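Local coordinates for protein glycerol-3-phosphate dehydrogenase [NAD(P)+] (Coxiella burnetii, PDB 3K96) that probably catalyses the NAD(P)H-dependent reduction of dihydroxyacetone phosphate to sn-glycerol 3-phosphate, the key precursor for phospholipid synthesis, at residues A[56-61]-A[94-99]; A[138-143]-A[311-316]; A[156-161]-A[177-182]; A[237-242]-A[347-352]. All coordinates share one frame; numbering follows the deposited sequence. Where two conformers were deposited one is given.

Contact 1: A[56-61]-A[94-99]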
loop_
_atom_site.group_PDB
_atom_site.type_symbol
_atom_site.label_atom_id
_atom_site.label_comp_id
_atom_site.label_asym_id
_atom_site.label_seq_id
_atom_site.Cartn_x
_atom_site.Cartn_y
_atom_site.Cartn_z
ATOM N N ARG A 56 11.041 32.379 -5.607
ATOM C CA ARG A 56 10.188 33.050 -6.571
ATOM C C ARG A 56 9.215 32.010 -7.136
ATOM O O ARG A 56 9.628 31.011 -7.734
ATOM C CB ARG A 56 10.998 33.658 -7.707
ATOM C CG ARG A 56 11.971 34.721 -7.270
ATOM C CD ARG A 56 12.751 35.222 -8.466
ATOM N NE ARG A 56 13.792 36.169 -8.090
ATOM C CZ ARG A 56 14.601 36.781 -8.948
ATOM N NH1 ARG A 56 14.510 36.542 -10.253
ATOM N NH2 ARG A 56 15.508 37.639 -8.491
ATOM N N LEU A 57 7.931 32.279 -6.965
ATOM C CA LEU A 57 6.887 31.393 -7.417
ATOM C C LEU A 57 6.162 31.994 -8.602
ATOM O O LEU A 57 5.582 33.063 -8.491
ATOM C CB LEU A 57 5.894 31.175 -6.267
ATOM C CG LEU A 57 4.743 30.208 -6.516
ATOM C CD1 LEU A 57 5.288 28.812 -6.798
ATOM C CD2 LEU A 57 3.802 30.208 -5.306
ATOM N N TRP A 58 6.167 31.294 -9.721
ATOM C CA TRP A 58 5.520 31.755 -10.949
ATOM C C TRP A 58 4.301 30.917 -11.301
ATOM O O TRP A 58 4.278 29.697 -11.109
ATOM C CB TRP A 58 6.512 31.672 -12.103
ATOM C CG TRP A 58 5.969 31.998 -13.483
ATOM C CD1 TRP A 58 5.826 33.245 -14.038
ATOM C CD2 TRP A 58 5.572 31.064 -14.499
ATOM N NE1 TRP A 58 5.335 33.143 -15.319
ATOM C CE2 TRP A 58 5.173 31.817 -15.630
ATOM C CE3 TRP A 58 5.503 29.657 -14.562
ATOM C CZ2 TRP A 58 4.713 31.219 -16.805
ATOM C CZ3 TRP A 58 5.057 29.061 -15.732
ATOM C CH2 TRP A 58 4.662 29.846 -16.843
ATOM N N SER A 59 3.291 31.598 -11.819
ATOM C CA SER A 59 2.085 30.966 -12.274
ATOM C C SER A 59 1.763 31.509 -13.643
ATOM O O SER A 59 1.915 32.714 -13.882
ATOM C CB SER A 59 0.926 31.300 -11.335
ATOM O OG SER A 59 -0.284 30.750 -11.831
ATOM N N TYR A 60 1.296 30.639 -14.535
ATOM C CA TYR A 60 0.893 31.068 -15.882
ATOM C C TYR A 60 -0.539 31.655 -15.936
ATOM O O TYR A 60 -0.911 32.277 -16.936
ATOM C CB TYR A 60 1.079 29.950 -16.917
ATOM C CG TYR A 60 0.514 28.588 -16.548
ATOM C CD1 TYR A 60 -0.811 28.277 -16.789
ATOM C CD2 TYR A 60 1.336 27.600 -16.003
ATOM C CE1 TYR A 60 -1.318 27.032 -16.474
ATOM C CE2 TYR A 60 0.842 26.357 -15.677
ATOM C CZ TYR A 60 -0.485 26.071 -15.917
ATOM O OH TYR A 60 -0.989 24.828 -15.601
ATOM N N GLU A 61 -1.324 31.460 -14.869
ATOM C CA GLU A 61 -2.673 32.040 -14.751
ATOM C C GLU A 61 -2.433 33.480 -14.204
ATOM O O GLU A 61 -2.259 33.670 -13.011
ATOM C CB GLU A 61 -3.523 31.180 -13.789
ATOM C CG GLU A 61 -3.532 29.637 -14.097
ATOM C CD GLU A 61 -4.167 28.752 -12.972
ATOM O OE1 GLU A 61 -4.213 27.503 -13.113
ATOM O OE2 GLU A 61 -4.613 29.295 -11.941
ATOM N N LYS A 94 10.246 35.370 -17.732
ATOM C CA LYS A 94 11.579 35.936 -17.906
ATOM C C LYS A 94 12.059 36.595 -16.618
ATOM O O LYS A 94 13.173 36.339 -16.162
ATOM C CB LYS A 94 11.586 36.950 -19.060
ATOM C CG LYS A 94 12.978 37.555 -19.389
ATOM C CD LYS A 94 12.879 38.512 -20.576
ATOM C CE LYS A 94 14.178 39.271 -20.827
ATOM N NZ LYS A 94 15.299 38.372 -21.211
ATOM N N ALA A 95 11.215 37.441 -16.033
ATOM C CA ALA A 95 11.559 38.150 -14.800
ATOM C C ALA A 95 11.815 37.179 -13.659
ATOM O O ALA A 95 12.694 37.389 -12.839
ATOM C CB ALA A 95 10.447 39.094 -14.424
ATOM N N SER A 96 11.048 36.100 -13.601
ATOM C CA SER A 96 11.216 35.149 -12.503
ATOM C C SER A 96 12.563 34.421 -12.599
ATOM O O SER A 96 13.157 34.062 -11.574
ATOM C CB SER A 96 10.044 34.156 -12.456
ATOM O OG SER A 96 10.061 33.276 -13.564
ATOM N N LEU A 97 13.051 34.228 -13.826
ATOM C CA LEU A 97 14.311 33.528 -14.041
ATOM C C LEU A 97 15.537 34.453 -14.142
ATOM O O LEU A 97 16.656 33.980 -14.208
ATOM C CB LEU A 97 14.217 32.644 -15.284
ATOM C CG LEU A 97 13.139 31.544 -15.210
ATOM C CD1 LEU A 97 13.218 30.706 -16.445
ATOM C CD2 LEU A 97 13.294 30.675 -13.967
ATOM N N GLU A 98 15.335 35.763 -14.148
ATOM C CA GLU A 98 16.483 36.688 -14.221
ATOM C C GLU A 98 17.224 36.652 -12.871
ATOM O O GLU A 98 16.645 36.929 -11.834
ATOM C CB GLU A 98 16.002 38.099 -14.573
ATOM C CG GLU A 98 17.113 39.098 -14.934
ATOM C CD GLU A 98 17.831 38.760 -16.237
ATOM O OE1 GLU A 98 17.188 38.190 -17.156
ATOM O OE2 GLU A 98 19.039 39.087 -16.346
ATOM N N GLY A 99 18.503 36.282 -12.888
ATOM C CA GLY A 99 19.301 36.177 -11.660
ATOM C C GLY A 99 19.114 34.834 -10.948
ATOM O O GLY A 99 19.574 34.635 -9.825
#
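Arg56, on the second strand of the N-terminal Rossmann-type nucleotide-binding domain, reaches out to the C-terminal end of helix 93-97 and binds one carbonyl of the last helical turn (Ser96) and one just past it (Glu98). Its CG lies anti to the carbonyl carbon (chi1 -62°), and the chain from CG to NE is fully extended, which carries the guanidinium from the strand to the helix end. Both bonds across this contact come from one nitrogen: NH1 of Arg56 donates to O of Glu98 at 2.7 Å and to O of Ser96 at 3.1 Å. The two acceptors receive it differently. The Glu98 carbonyl is met at a C=O...N angle of 148° with moderate tilt, whereas NH1 stands well above the plane of the Ser96 carbonyl, at an angle of 109°. Both oxygens lie at the edge of the guanidinium, a little out of its plane. A cation beside these carbonyls at the end of a helix is probably favourable.

Trp58, two residues along the strand, points its CB toward the same helix, while its indole NE1 makes a weak bond to Cys91 O. The hydroxyl of Ser96 is hydrogen-bonded to Leu93 O in its own helix; towards Trp58 it makes a loose van der Waals contact, OG 4.2 Å from Trp58 CB. Closer is the aliphatic part of the arginine: CD of Arg56 sits 3.3 Å from O of Ser96.

Contact 2: A[138-143]-A[311-316]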
loop_
_atom_site.group_PDB
_atom_site.type_symbol
_atom_site.label_atom_id
_atom_site.label_comp_id
_atom_site.label_asym_id
_atom_site.label_seq_id
_atom_site.Cartn_x
_atom_site.Cartn_y
_atom_site.Cartn_z
ATOM N N LYS A 138 3.544 15.613 -23.492
ATOM C CA LYS A 138 2.986 15.520 -24.840
ATOM C C LYS A 138 3.850 14.618 -25.725
ATOM O O LYS A 138 5.062 14.787 -25.792
ATOM C CB LYS A 138 2.907 16.927 -25.433
ATOM C CG LYS A 138 2.304 17.031 -26.845
ATOM C CD LYS A 138 2.186 18.518 -27.268
ATOM C CE LYS A 138 1.600 18.664 -28.673
ATOM N NZ LYS A 138 0.272 17.987 -28.794
ATOM N N GLY A 139 3.219 13.649 -26.389
ATOM C CA GLY A 139 3.940 12.703 -27.234
ATOM C C GLY A 139 4.451 11.485 -26.465
ATOM O O GLY A 139 5.306 10.732 -26.955
ATOM N N SER A 140 3.903 11.269 -25.272
ATOM C CA SER A 140 4.338 10.176 -24.428
ATOM C C SER A 140 5.826 10.292 -24.123
ATOM O O SER A 140 6.538 9.293 -24.124
ATOM C CB SER A 140 4.042 8.831 -25.096
ATOM O OG SER A 140 2.660 8.726 -25.343
ATOM N N ARG A 141 6.290 11.504 -23.820
ATOM C CA ARG A 141 7.706 11.718 -23.548
ATOM C C ARG A 141 8.043 11.757 -22.064
ATOM O O ARG A 141 7.329 12.354 -21.273
ATOM C CB ARG A 141 8.173 13.032 -24.211
ATOM C CG ARG A 141 7.982 13.031 -25.726
ATOM C CD ARG A 141 8.302 14.399 -26.343
ATOM N NE ARG A 141 9.719 14.754 -26.269
ATOM C CZ ARG A 141 10.199 15.955 -26.594
ATOM N NH1 ARG A 141 9.379 16.912 -27.020
ATOM N NH2 ARG A 141 11.497 16.198 -26.518
ATOM N N LEU A 142 9.131 11.086 -21.693
ATOM C CA LEU A 142 9.607 11.129 -20.328
ATOM C C LEU A 142 10.041 12.574 -20.094
ATOM O O LEU A 142 10.546 13.227 -20.995
ATOM C CB LEU A 142 10.751 10.141 -20.079
ATOM C CG LEU A 142 10.295 8.704 -19.779
ATOM C CD1 LEU A 142 9.874 8.020 -21.064
ATOM C CD2 LEU A 142 11.382 7.925 -19.106
ATOM N N LEU A 143 9.812 13.068 -18.889
ATOM C CA LEU A 143 10.099 14.440 -18.586
ATOM C C LEU A 143 11.558 14.779 -18.727
ATOM O O LEU A 143 11.864 15.867 -19.214
ATOM C CB LEU A 143 9.561 14.813 -17.210
ATOM C CG LEU A 143 8.033 14.609 -17.039
ATOM C CD1 LEU A 143 7.605 14.752 -15.601
ATOM C CD2 LEU A 143 7.237 15.538 -17.931
ATOM N N THR A 311 -3.307 8.497 -18.385
ATOM C CA THR A 311 -3.761 7.225 -18.936
ATOM C C THR A 311 -3.508 7.201 -20.434
ATOM O O THR A 311 -2.948 6.242 -20.981
ATOM C CB THR A 311 -5.281 6.972 -18.680
ATOM O OG1 THR A 311 -5.554 6.986 -17.283
ATOM C CG2 THR A 311 -5.729 5.622 -19.234
ATOM N N ASP A 312 -3.890 8.275 -21.095
ATOM C CA ASP A 312 -3.717 8.347 -22.548
ATOM C C ASP A 312 -2.261 8.298 -22.963
ATOM O O ASP A 312 -1.921 7.599 -23.918
ATOM C CB ASP A 312 -4.390 9.611 -23.096
ATOM C CG ASP A 312 -5.898 9.563 -22.950
ATOM O OD1 ASP A 312 -6.432 8.436 -22.720
ATOM O OD2 ASP A 312 -6.545 10.639 -23.061
ATOM N N GLN A 313 -1.387 8.997 -22.232
ATOM C CA GLN A 313 0.039 9.028 -22.619
ATOM C C GLN A 313 0.724 7.691 -22.373
ATOM O O GLN A 313 1.482 7.207 -23.218
ATOM C CB GLN A 313 0.800 10.144 -21.893
ATOM C CG GLN A 313 0.297 11.544 -22.188
ATOM C CD GLN A 313 0.422 11.917 -23.646
ATOM O OE1 GLN A 313 1.440 11.671 -24.290
ATOM N NE2 GLN A 313 -0.616 12.522 -24.175
ATOM N N VAL A 314 0.438 7.081 -21.228
ATOM C CA VAL A 314 1.041 5.815 -20.889
ATOM C C VAL A 314 0.505 4.714 -21.782
ATOM O O VAL A 314 1.267 3.847 -22.218
ATOM C CB VAL A 314 0.861 5.474 -19.392
ATOM C CG1 VAL A 314 1.286 4.048 -19.102
ATOM C CG2 VAL A 314 1.650 6.459 -18.551
ATOM N N HIS A 315 -0.784 4.762 -22.086
ATOM C CA HIS A 315 -1.389 3.753 -22.978
ATOM C C HIS A 315 -0.674 3.794 -24.329
ATOM O O HIS A 315 -0.298 2.756 -24.860
ATOM C CB HIS A 315 -2.880 3.997 -23.168
ATOM C CG HIS A 315 -3.557 2.971 -24.033
ATOM N ND1 HIS A 315 -3.920 3.218 -25.340
ATOM C CD2 HIS A 315 -3.936 1.702 -23.773
ATOM C CE1 HIS A 315 -4.496 2.141 -25.847
ATOM N NE2 HIS A 315 -4.514 1.205 -24.916
ATOM N N ALA A 316 -0.456 4.992 -24.866
ATOM C CA ALA A 316 0.233 5.119 -26.144
ATOM C C ALA A 316 1.655 4.578 -26.041
ATOM O O ALA A 316 2.130 3.905 -26.946
ATOM C CB ALA A 316 0.237 6.588 -26.635
HETATM O O HOH W 1 0.552 13.483 -27.070
HETATM O O HOH W 2 1.130 10.191 -26.627
#
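This is a small, polar, water-assisted surface contact between the two halves of the chain: the loop between strand 128-131 and helix 143-151, in the N-terminal family region, meets helix 307-320 of the C-terminal one. Ser140 and Gln313 carry it, their CA atoms 4.8 Å apart. The amide oxygen of Gln313 takes the backbone N-H of Ser140, OE1 to N 2.7 Å, with the donor nearly in line with the C=O bond (169°) although the N-H itself is bent to 136°. A fold in the glutamine chain at chi2 (-62°) turns OE1 back toward the loop.

The hydroxyl of Ser140 lies 2.9 Å from the backbone O of Gln313 and against the methyl of Ala316, OG to CB 3.5 Å. A water that donates to Gln313 OE1 also lies beside Ser140 OG. A second water accepts from Gly139 N at 2.8 Å and from Gln313 NE2 at 3.3 Å, so both ends of the amide are engaged. Ser140 and Arg141 both face Ala137, a geometry that fits a G1 beta bulge; through the N-H of Ser140 this bulge joins the dinucleotide-binding region of the dehydrogenase to the helical one.

Contact 3: A[156-161]-A[177-182]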
loop_
_atom_site.group_PDB
_atom_site.type_symbol
_atom_site.label_atom_id
_atom_site.label_comp_id
_atom_site.label_asym_id
_atom_site.label_seq_id
_atom_site.Cartn_x
_atom_site.Cartn_y
_atom_site.Cartn_z
ATOM N N MET A 156 19.836 17.700 -14.067
ATOM C CA MET A 156 18.411 17.470 -13.882
ATOM C C MET A 156 18.119 16.652 -12.633
ATOM O O MET A 156 18.963 15.903 -12.186
ATOM C CB MET A 156 17.880 16.664 -15.060
ATOM C CG MET A 156 17.955 17.330 -16.377
ATOM S SD MET A 156 17.057 16.362 -17.601
ATOM C CE MET A 156 18.114 14.958 -17.980
ATOM N N ALA A 157 16.909 16.789 -12.100
ATOM C CA ALA A 157 16.498 16.041 -10.915
ATOM C C ALA A 157 14.988 15.954 -10.828
ATOM O O ALA A 157 14.285 16.842 -11.306
ATOM C CB ALA A 157 17.041 16.691 -9.632
ATOM N N VAL A 158 14.513 14.873 -10.207
ATOM C CA VAL A 158 13.091 14.658 -9.987
ATOM C C VAL A 158 12.866 14.396 -8.513
ATOM O O VAL A 158 13.621 13.669 -7.881
ATOM C CB VAL A 158 12.529 13.480 -10.819
ATOM C CG1 VAL A 158 13.310 12.216 -10.566
ATOM C CG2 VAL A 158 11.015 13.255 -10.526
ATOM N N ILE A 159 11.851 15.038 -7.955
ATOM C CA ILE A 159 11.489 14.846 -6.564
ATOM C C ILE A 159 10.086 14.221 -6.600
ATOM O O ILE A 159 9.172 14.762 -7.232
ATOM C CB ILE A 159 11.520 16.156 -5.787
ATOM C CG1 ILE A 159 11.380 15.885 -4.288
ATOM C CG2 ILE A 159 10.440 17.113 -6.306
ATOM C CD1 ILE A 159 11.511 17.139 -3.436
ATOM N N SER A 160 9.938 13.076 -5.939
ATOM C CA SER A 160 8.704 12.315 -5.976
ATOM C C SER A 160 8.526 11.415 -4.778
ATOM O O SER A 160 9.452 10.751 -4.357
ATOM C CB SER A 160 8.710 11.448 -7.220
ATOM O OG SER A 160 7.412 11.022 -7.564
ATOM N N GLY A 161 7.323 11.415 -4.227
ATOM C CA GLY A 161 6.993 10.564 -3.086
ATOM C C GLY A 161 5.580 10.805 -2.591
ATOM O O GLY A 161 4.841 11.598 -3.191
ATOM N N SER A 177 11.526 10.948 -2.449
ATOM C CA SER A 177 12.793 10.574 -3.065
ATOM C C SER A 177 13.240 11.704 -3.981
ATOM O O SER A 177 12.426 12.467 -4.484
ATOM C CB SER A 177 12.657 9.292 -3.891
ATOM O OG SER A 177 12.285 8.176 -3.086
ATOM N N LEU A 178 14.543 11.799 -4.183
ATOM C CA LEU A 178 15.098 12.772 -5.108
ATOM C C LEU A 178 16.188 12.082 -5.931
ATOM O O LEU A 178 17.187 11.602 -5.385
ATOM C CB LEU A 178 15.619 13.984 -4.364
ATOM C CG LEU A 178 16.052 15.155 -5.228
ATOM C CD1 LEU A 178 15.921 16.465 -4.438
ATOM C CD2 LEU A 178 17.458 14.959 -5.784
ATOM N N ALA A 179 15.931 11.976 -7.236
ATOM C CA ALA A 179 16.844 11.368 -8.196
ATOM C C ALA A 179 17.366 12.417 -9.157
ATOM O O ALA A 179 16.612 13.265 -9.641
ATOM C CB ALA A 179 16.144 10.255 -8.984
ATOM N N SER A 180 18.645 12.310 -9.474
ATOM C CA SER A 180 19.316 13.252 -10.325
ATOM C C SER A 180 20.349 12.612 -11.230
ATOM O O SER A 180 20.842 11.530 -10.962
ATOM C CB SER A 180 20.028 14.279 -9.441
ATOM O OG SER A 180 20.646 15.270 -10.234
ATOM N N ASN A 181 20.667 13.290 -12.318
ATOM C CA ASN A 181 21.721 12.846 -13.218
ATOM C C ASN A 181 23.034 13.608 -12.893
ATOM O O ASN A 181 24.025 13.499 -13.634
ATOM C CB ASN A 181 21.333 13.131 -14.676
ATOM C CG ASN A 181 21.338 14.634 -15.010
ATOM O OD1 ASN A 181 21.425 15.483 -14.123
ATOM N ND2 ASN A 181 21.225 14.957 -16.302
ATOM N N ASN A 182 23.040 14.372 -11.799
ATOM C CA ASN A 182 24.225 15.173 -11.418
ATOM C C ASN A 182 24.418 15.137 -9.896
ATOM O O ASN A 182 23.540 15.561 -9.147
ATOM C CB ASN A 182 24.055 16.594 -11.968
ATOM C CG ASN A 182 25.267 17.486 -11.720
ATOM O OD1 ASN A 182 25.511 17.921 -10.605
ATOM N ND2 ASN A 182 25.983 17.804 -12.775
#
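The one antiparallel pairing beside the parallel strands of the Rossmann-type sheet is made here, where strand 156-160 meets strand 174-180 at 164° between their directions and the chain runs into Gly161, a predicted glycerol 3-phosphate-binding residue. Val158 with Ala179 and Ser160 with Ser177 are hydrogen-bonded pairs; Ala157 with Ser180 and Ile159 with Leu178 are non-hydrogen-bonded ones. The Val158 N to Ala179 O bond is short at 2.7 Å, and its return partner, Ala179 N to Val158 O, is 2.9 Å; each donor lies close to the line of the carbonyl it meets.

At the Met156 end, side chains take over from the ladder. Met156 O receives two donors from opposite faces of its plane: Ser180 OG at 2.7 Å and Asn181 N at 3.1 Å. Ser180 OG also accepts from Asn182 N, forming an ST turn, so the hydroxyl is fixed at both its proton and its oxygen. Asn181 holds CG between its own backbone N and carbonyl carbon (chi1 70°), which brings OD1 to 2.7 Å from Met156 N in a nearly straight N-H bond (170°) that comes from above the amide plane. The Met156 side chain passes obliquely over this amide, CE 3.5 Å from Asn181 ND2.

On one face, the CB of Ala157 rests 4.2 Å from Leu178 CD2; on the other, CG1 of Val158 meets CB of Ala179. Helix 183-193 covers the Ala157 and Leu178 face, helix 206-228 packs on Val158 and Ala179, and strands 128-131 and 198-203 flank the pair.

Contact 4: A[237-242]-A[347-352]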
loop_
_atom_site.group_PDB
_atom_site.type_symbol
_atom_site.label_atom_id
_atom_site.label_comp_id
_atom_site.label_asym_id
_atom_site.label_seq_id
_atom_site.Cartn_x
_atom_site.Cartn_y
_atom_site.Cartn_z
ATOM N N ALA A 237 -6.985 -3.742 -2.365
ATOM C CA ALA A 237 -5.612 -4.167 -2.089
ATOM C C ALA A 237 -5.102 -5.059 -3.210
ATOM O O ALA A 237 -3.955 -4.955 -3.622
ATOM C CB ALA A 237 -5.519 -4.897 -0.728
ATOM N N ALA A 238 -5.963 -5.936 -3.710
ATOM C CA ALA A 238 -5.595 -6.816 -4.815
ATOM C C ALA A 238 -5.262 -5.977 -6.077
ATOM O O ALA A 238 -4.325 -6.285 -6.810
ATOM C CB ALA A 238 -6.717 -7.800 -5.104
ATOM N N LEU A 239 -6.047 -4.939 -6.337
ATOM C CA LEU A 239 -5.798 -4.045 -7.478
ATOM C C LEU A 239 -4.521 -3.216 -7.283
ATOM O O LEU A 239 -3.792 -2.965 -8.242
ATOM C CB LEU A 239 -6.990 -3.114 -7.729
ATOM C CG LEU A 239 -8.274 -3.826 -8.224
ATOM C CD1 LEU A 239 -9.500 -2.905 -8.222
ATOM C CD2 LEU A 239 -8.037 -4.384 -9.597
ATOM N N ILE A 240 -4.240 -2.792 -6.059
ATOM C CA ILE A 240 -2.981 -2.063 -5.806
ATOM C C ILE A 240 -1.798 -3.012 -6.094
ATOM O O ILE A 240 -0.812 -2.646 -6.744
ATOM C CB ILE A 240 -2.933 -1.510 -4.363
ATOM C CG1 ILE A 240 -3.934 -0.350 -4.222
ATOM C CG2 ILE A 240 -1.530 -1.038 -4.020
ATOM C CD1 ILE A 240 -4.143 0.192 -2.736
ATOM N N THR A 241 -1.928 -4.259 -5.647
ATOM C CA THR A 241 -0.895 -5.236 -5.868
ATOM C C THR A 241 -0.689 -5.431 -7.374
ATOM O O THR A 241 0.445 -5.445 -7.848
ATOM C CB THR A 241 -1.235 -6.558 -5.179
ATOM O OG1 THR A 241 -1.382 -6.340 -3.769
ATOM C CG2 THR A 241 -0.156 -7.581 -5.423
ATOM N N ARG A 242 -1.771 -5.583 -8.132
ATOM C CA ARG A 242 -1.637 -5.751 -9.587
ATOM C C ARG A 242 -1.086 -4.499 -10.228
ATOM O O ARG A 242 -0.340 -4.561 -11.193
ATOM C CB ARG A 242 -2.958 -6.089 -10.260
ATOM C CG ARG A 242 -3.475 -7.465 -9.945
ATOM C CD ARG A 242 -4.363 -7.924 -11.084
ATOM N NE ARG A 242 -3.581 -8.023 -12.327
ATOM C CZ ARG A 242 -4.101 -8.291 -13.522
ATOM N NH1 ARG A 242 -3.304 -8.349 -14.586
ATOM N NH2 ARG A 242 -5.418 -8.492 -13.662
ATOM N N GLU A 347 -13.505 -7.948 -14.928
ATOM C CA GLU A 347 -12.566 -8.592 -15.861
ATOM C C GLU A 347 -11.158 -8.531 -15.254
ATOM O O GLU A 347 -10.400 -9.475 -15.378
ATOM C CB GLU A 347 -12.575 -7.936 -17.253
ATOM C CG GLU A 347 -13.836 -8.228 -18.072
ATOM C CD GLU A 347 -13.923 -7.418 -19.378
ATOM O OE1 GLU A 347 -12.964 -6.694 -19.731
ATOM O OE2 GLU A 347 -14.973 -7.496 -20.049
ATOM N N LEU A 348 -10.814 -7.428 -14.598
ATOM C CA LEU A 348 -9.486 -7.300 -13.973
ATOM C C LEU A 348 -9.297 -8.252 -12.795
ATOM O O LEU A 348 -8.241 -8.879 -12.662
ATOM C CB LEU A 348 -9.235 -5.878 -13.476
ATOM C CG LEU A 348 -8.979 -4.816 -14.540
ATOM C CD1 LEU A 348 -8.831 -3.452 -13.880
ATOM C CD2 LEU A 348 -7.735 -5.198 -15.340
ATOM N N LEU A 349 -10.307 -8.339 -11.933
ATOM C CA LEU A 349 -10.228 -9.196 -10.748
ATOM C C LEU A 349 -10.330 -10.682 -11.086
ATOM O O LEU A 349 -9.648 -11.490 -10.470
ATOM C CB LEU A 349 -11.290 -8.816 -9.697
ATOM C CG LEU A 349 -11.088 -7.484 -8.959
ATOM C CD1 LEU A 349 -12.301 -7.098 -8.134
ATOM C CD2 LEU A 349 -9.843 -7.526 -8.084
ATOM N N GLU A 350 -11.148 -11.036 -12.066
ATOM C CA GLU A 350 -11.319 -12.437 -12.421
ATOM C C GLU A 350 -10.259 -12.892 -13.425
ATOM O O GLU A 350 -10.534 -13.217 -14.574
ATOM C CB GLU A 350 -12.748 -12.667 -12.884
ATOM C CG GLU A 350 -13.726 -12.328 -11.750
ATOM C CD GLU A 350 -15.188 -12.423 -12.138
ATOM O OE1 GLU A 350 -15.497 -12.951 -13.235
ATOM O OE2 GLU A 350 -16.028 -11.958 -11.333
ATOM N N ARG A 351 -9.039 -12.930 -12.899
ATOM C CA ARG A 351 -7.788 -13.237 -13.584
ATOM C C ARG A 351 -7.430 -14.725 -13.512
ATOM O O ARG A 351 -7.867 -15.442 -12.597
ATOM C CB ARG A 351 -6.708 -12.485 -12.818
ATOM C CG ARG A 351 -5.324 -12.376 -13.397
ATOM C CD ARG A 351 -4.368 -12.182 -12.215
ATOM N NE ARG A 351 -4.966 -11.341 -11.164
ATOM C CZ ARG A 351 -4.586 -11.340 -9.879
ATOM N NH1 ARG A 351 -3.608 -12.148 -9.461
ATOM N NH2 ARG A 351 -5.205 -10.545 -8.995
ATOM N N SER A 352 -6.581 -15.155 -14.450
ATOM C CA SER A 352 -6.098 -16.540 -14.525
ATOM C C SER A 352 -4.697 -16.663 -13.907
ATOM O O SER A 352 -4.505 -17.317 -12.874
ATOM C CB SER A 352 -6.063 -17.001 -15.987
ATOM O OG SER A 352 -7.342 -16.874 -16.586
HETATM O O HOH W 3 -3.868 -9.028 -6.953
#
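Helix 233-253 supplies a continuous helical turn through residues 237-242, while helix 341-349 ends within the other segment: the helical backbone angles are lost at Glu350, which centres an inverse gamma turn, with a weak bond from Arg351 N to Leu349 O. The backbones come nearest at Leu239 and Leu349, whose CA atoms are 7.5 Å apart, so side chains bridge the gap. Leu239 and Leu349 cross at about a right angle, their CD2 methyls 3.9 Å apart, and the methyl of Ala238 lies on the same Leu349 branch. Leu239 CD2 also reaches Leu348 CB.

The C-terminal domain of the enzyme is all helical, and this pairing joins helix 233-253 to the last helix, 341-349. Beside the leucines two arginine side chains run antiparallel alongside one another, their guanidinium planes 50° apart. Arg242 bends at chi3 (63°), which turns NH2 toward Leu348 O at 3.0 Å, a weak bond made at the guanidinium edge. Over one face of this guanidinium lies Arg351 NE, 3.8 Å from Arg242 NE, an approach of like charges, and CD of Arg242 in turn lies over a face of the Arg351 group. Arg351 NE is buried without a polar partner. Tyr201 of the second subunit offers this cation its ring in a cation-pi contact, and a water accepting weakly from Arg351 NH2 donates to Ala238 O at 2.8 Å.

Overall arrangement
Contacts 1 and 3 both belong to the N-terminal sheet, their centres about 22 Å apart: contact 1 lies toward one outer strand, contact 3 toward the other. Contact 2 joins this region to the helical C-terminal one, and contact 3 is nested in the chain loop that it closes; nearest atoms of the two are about 5 Å apart. Contact 3 reaches the predicted substrate site: it holds Gly161, and the Ser160 side chain lies about 3 Å from that of Lys134 and about 4 Å from that of Asp269. In contact 2, the Gln313 side chain is about 9 Å from that of Glu306, a predicted NADPH-binding residue. Contact 4, about 45 Å from contact 1 between centres, meets the second subunit.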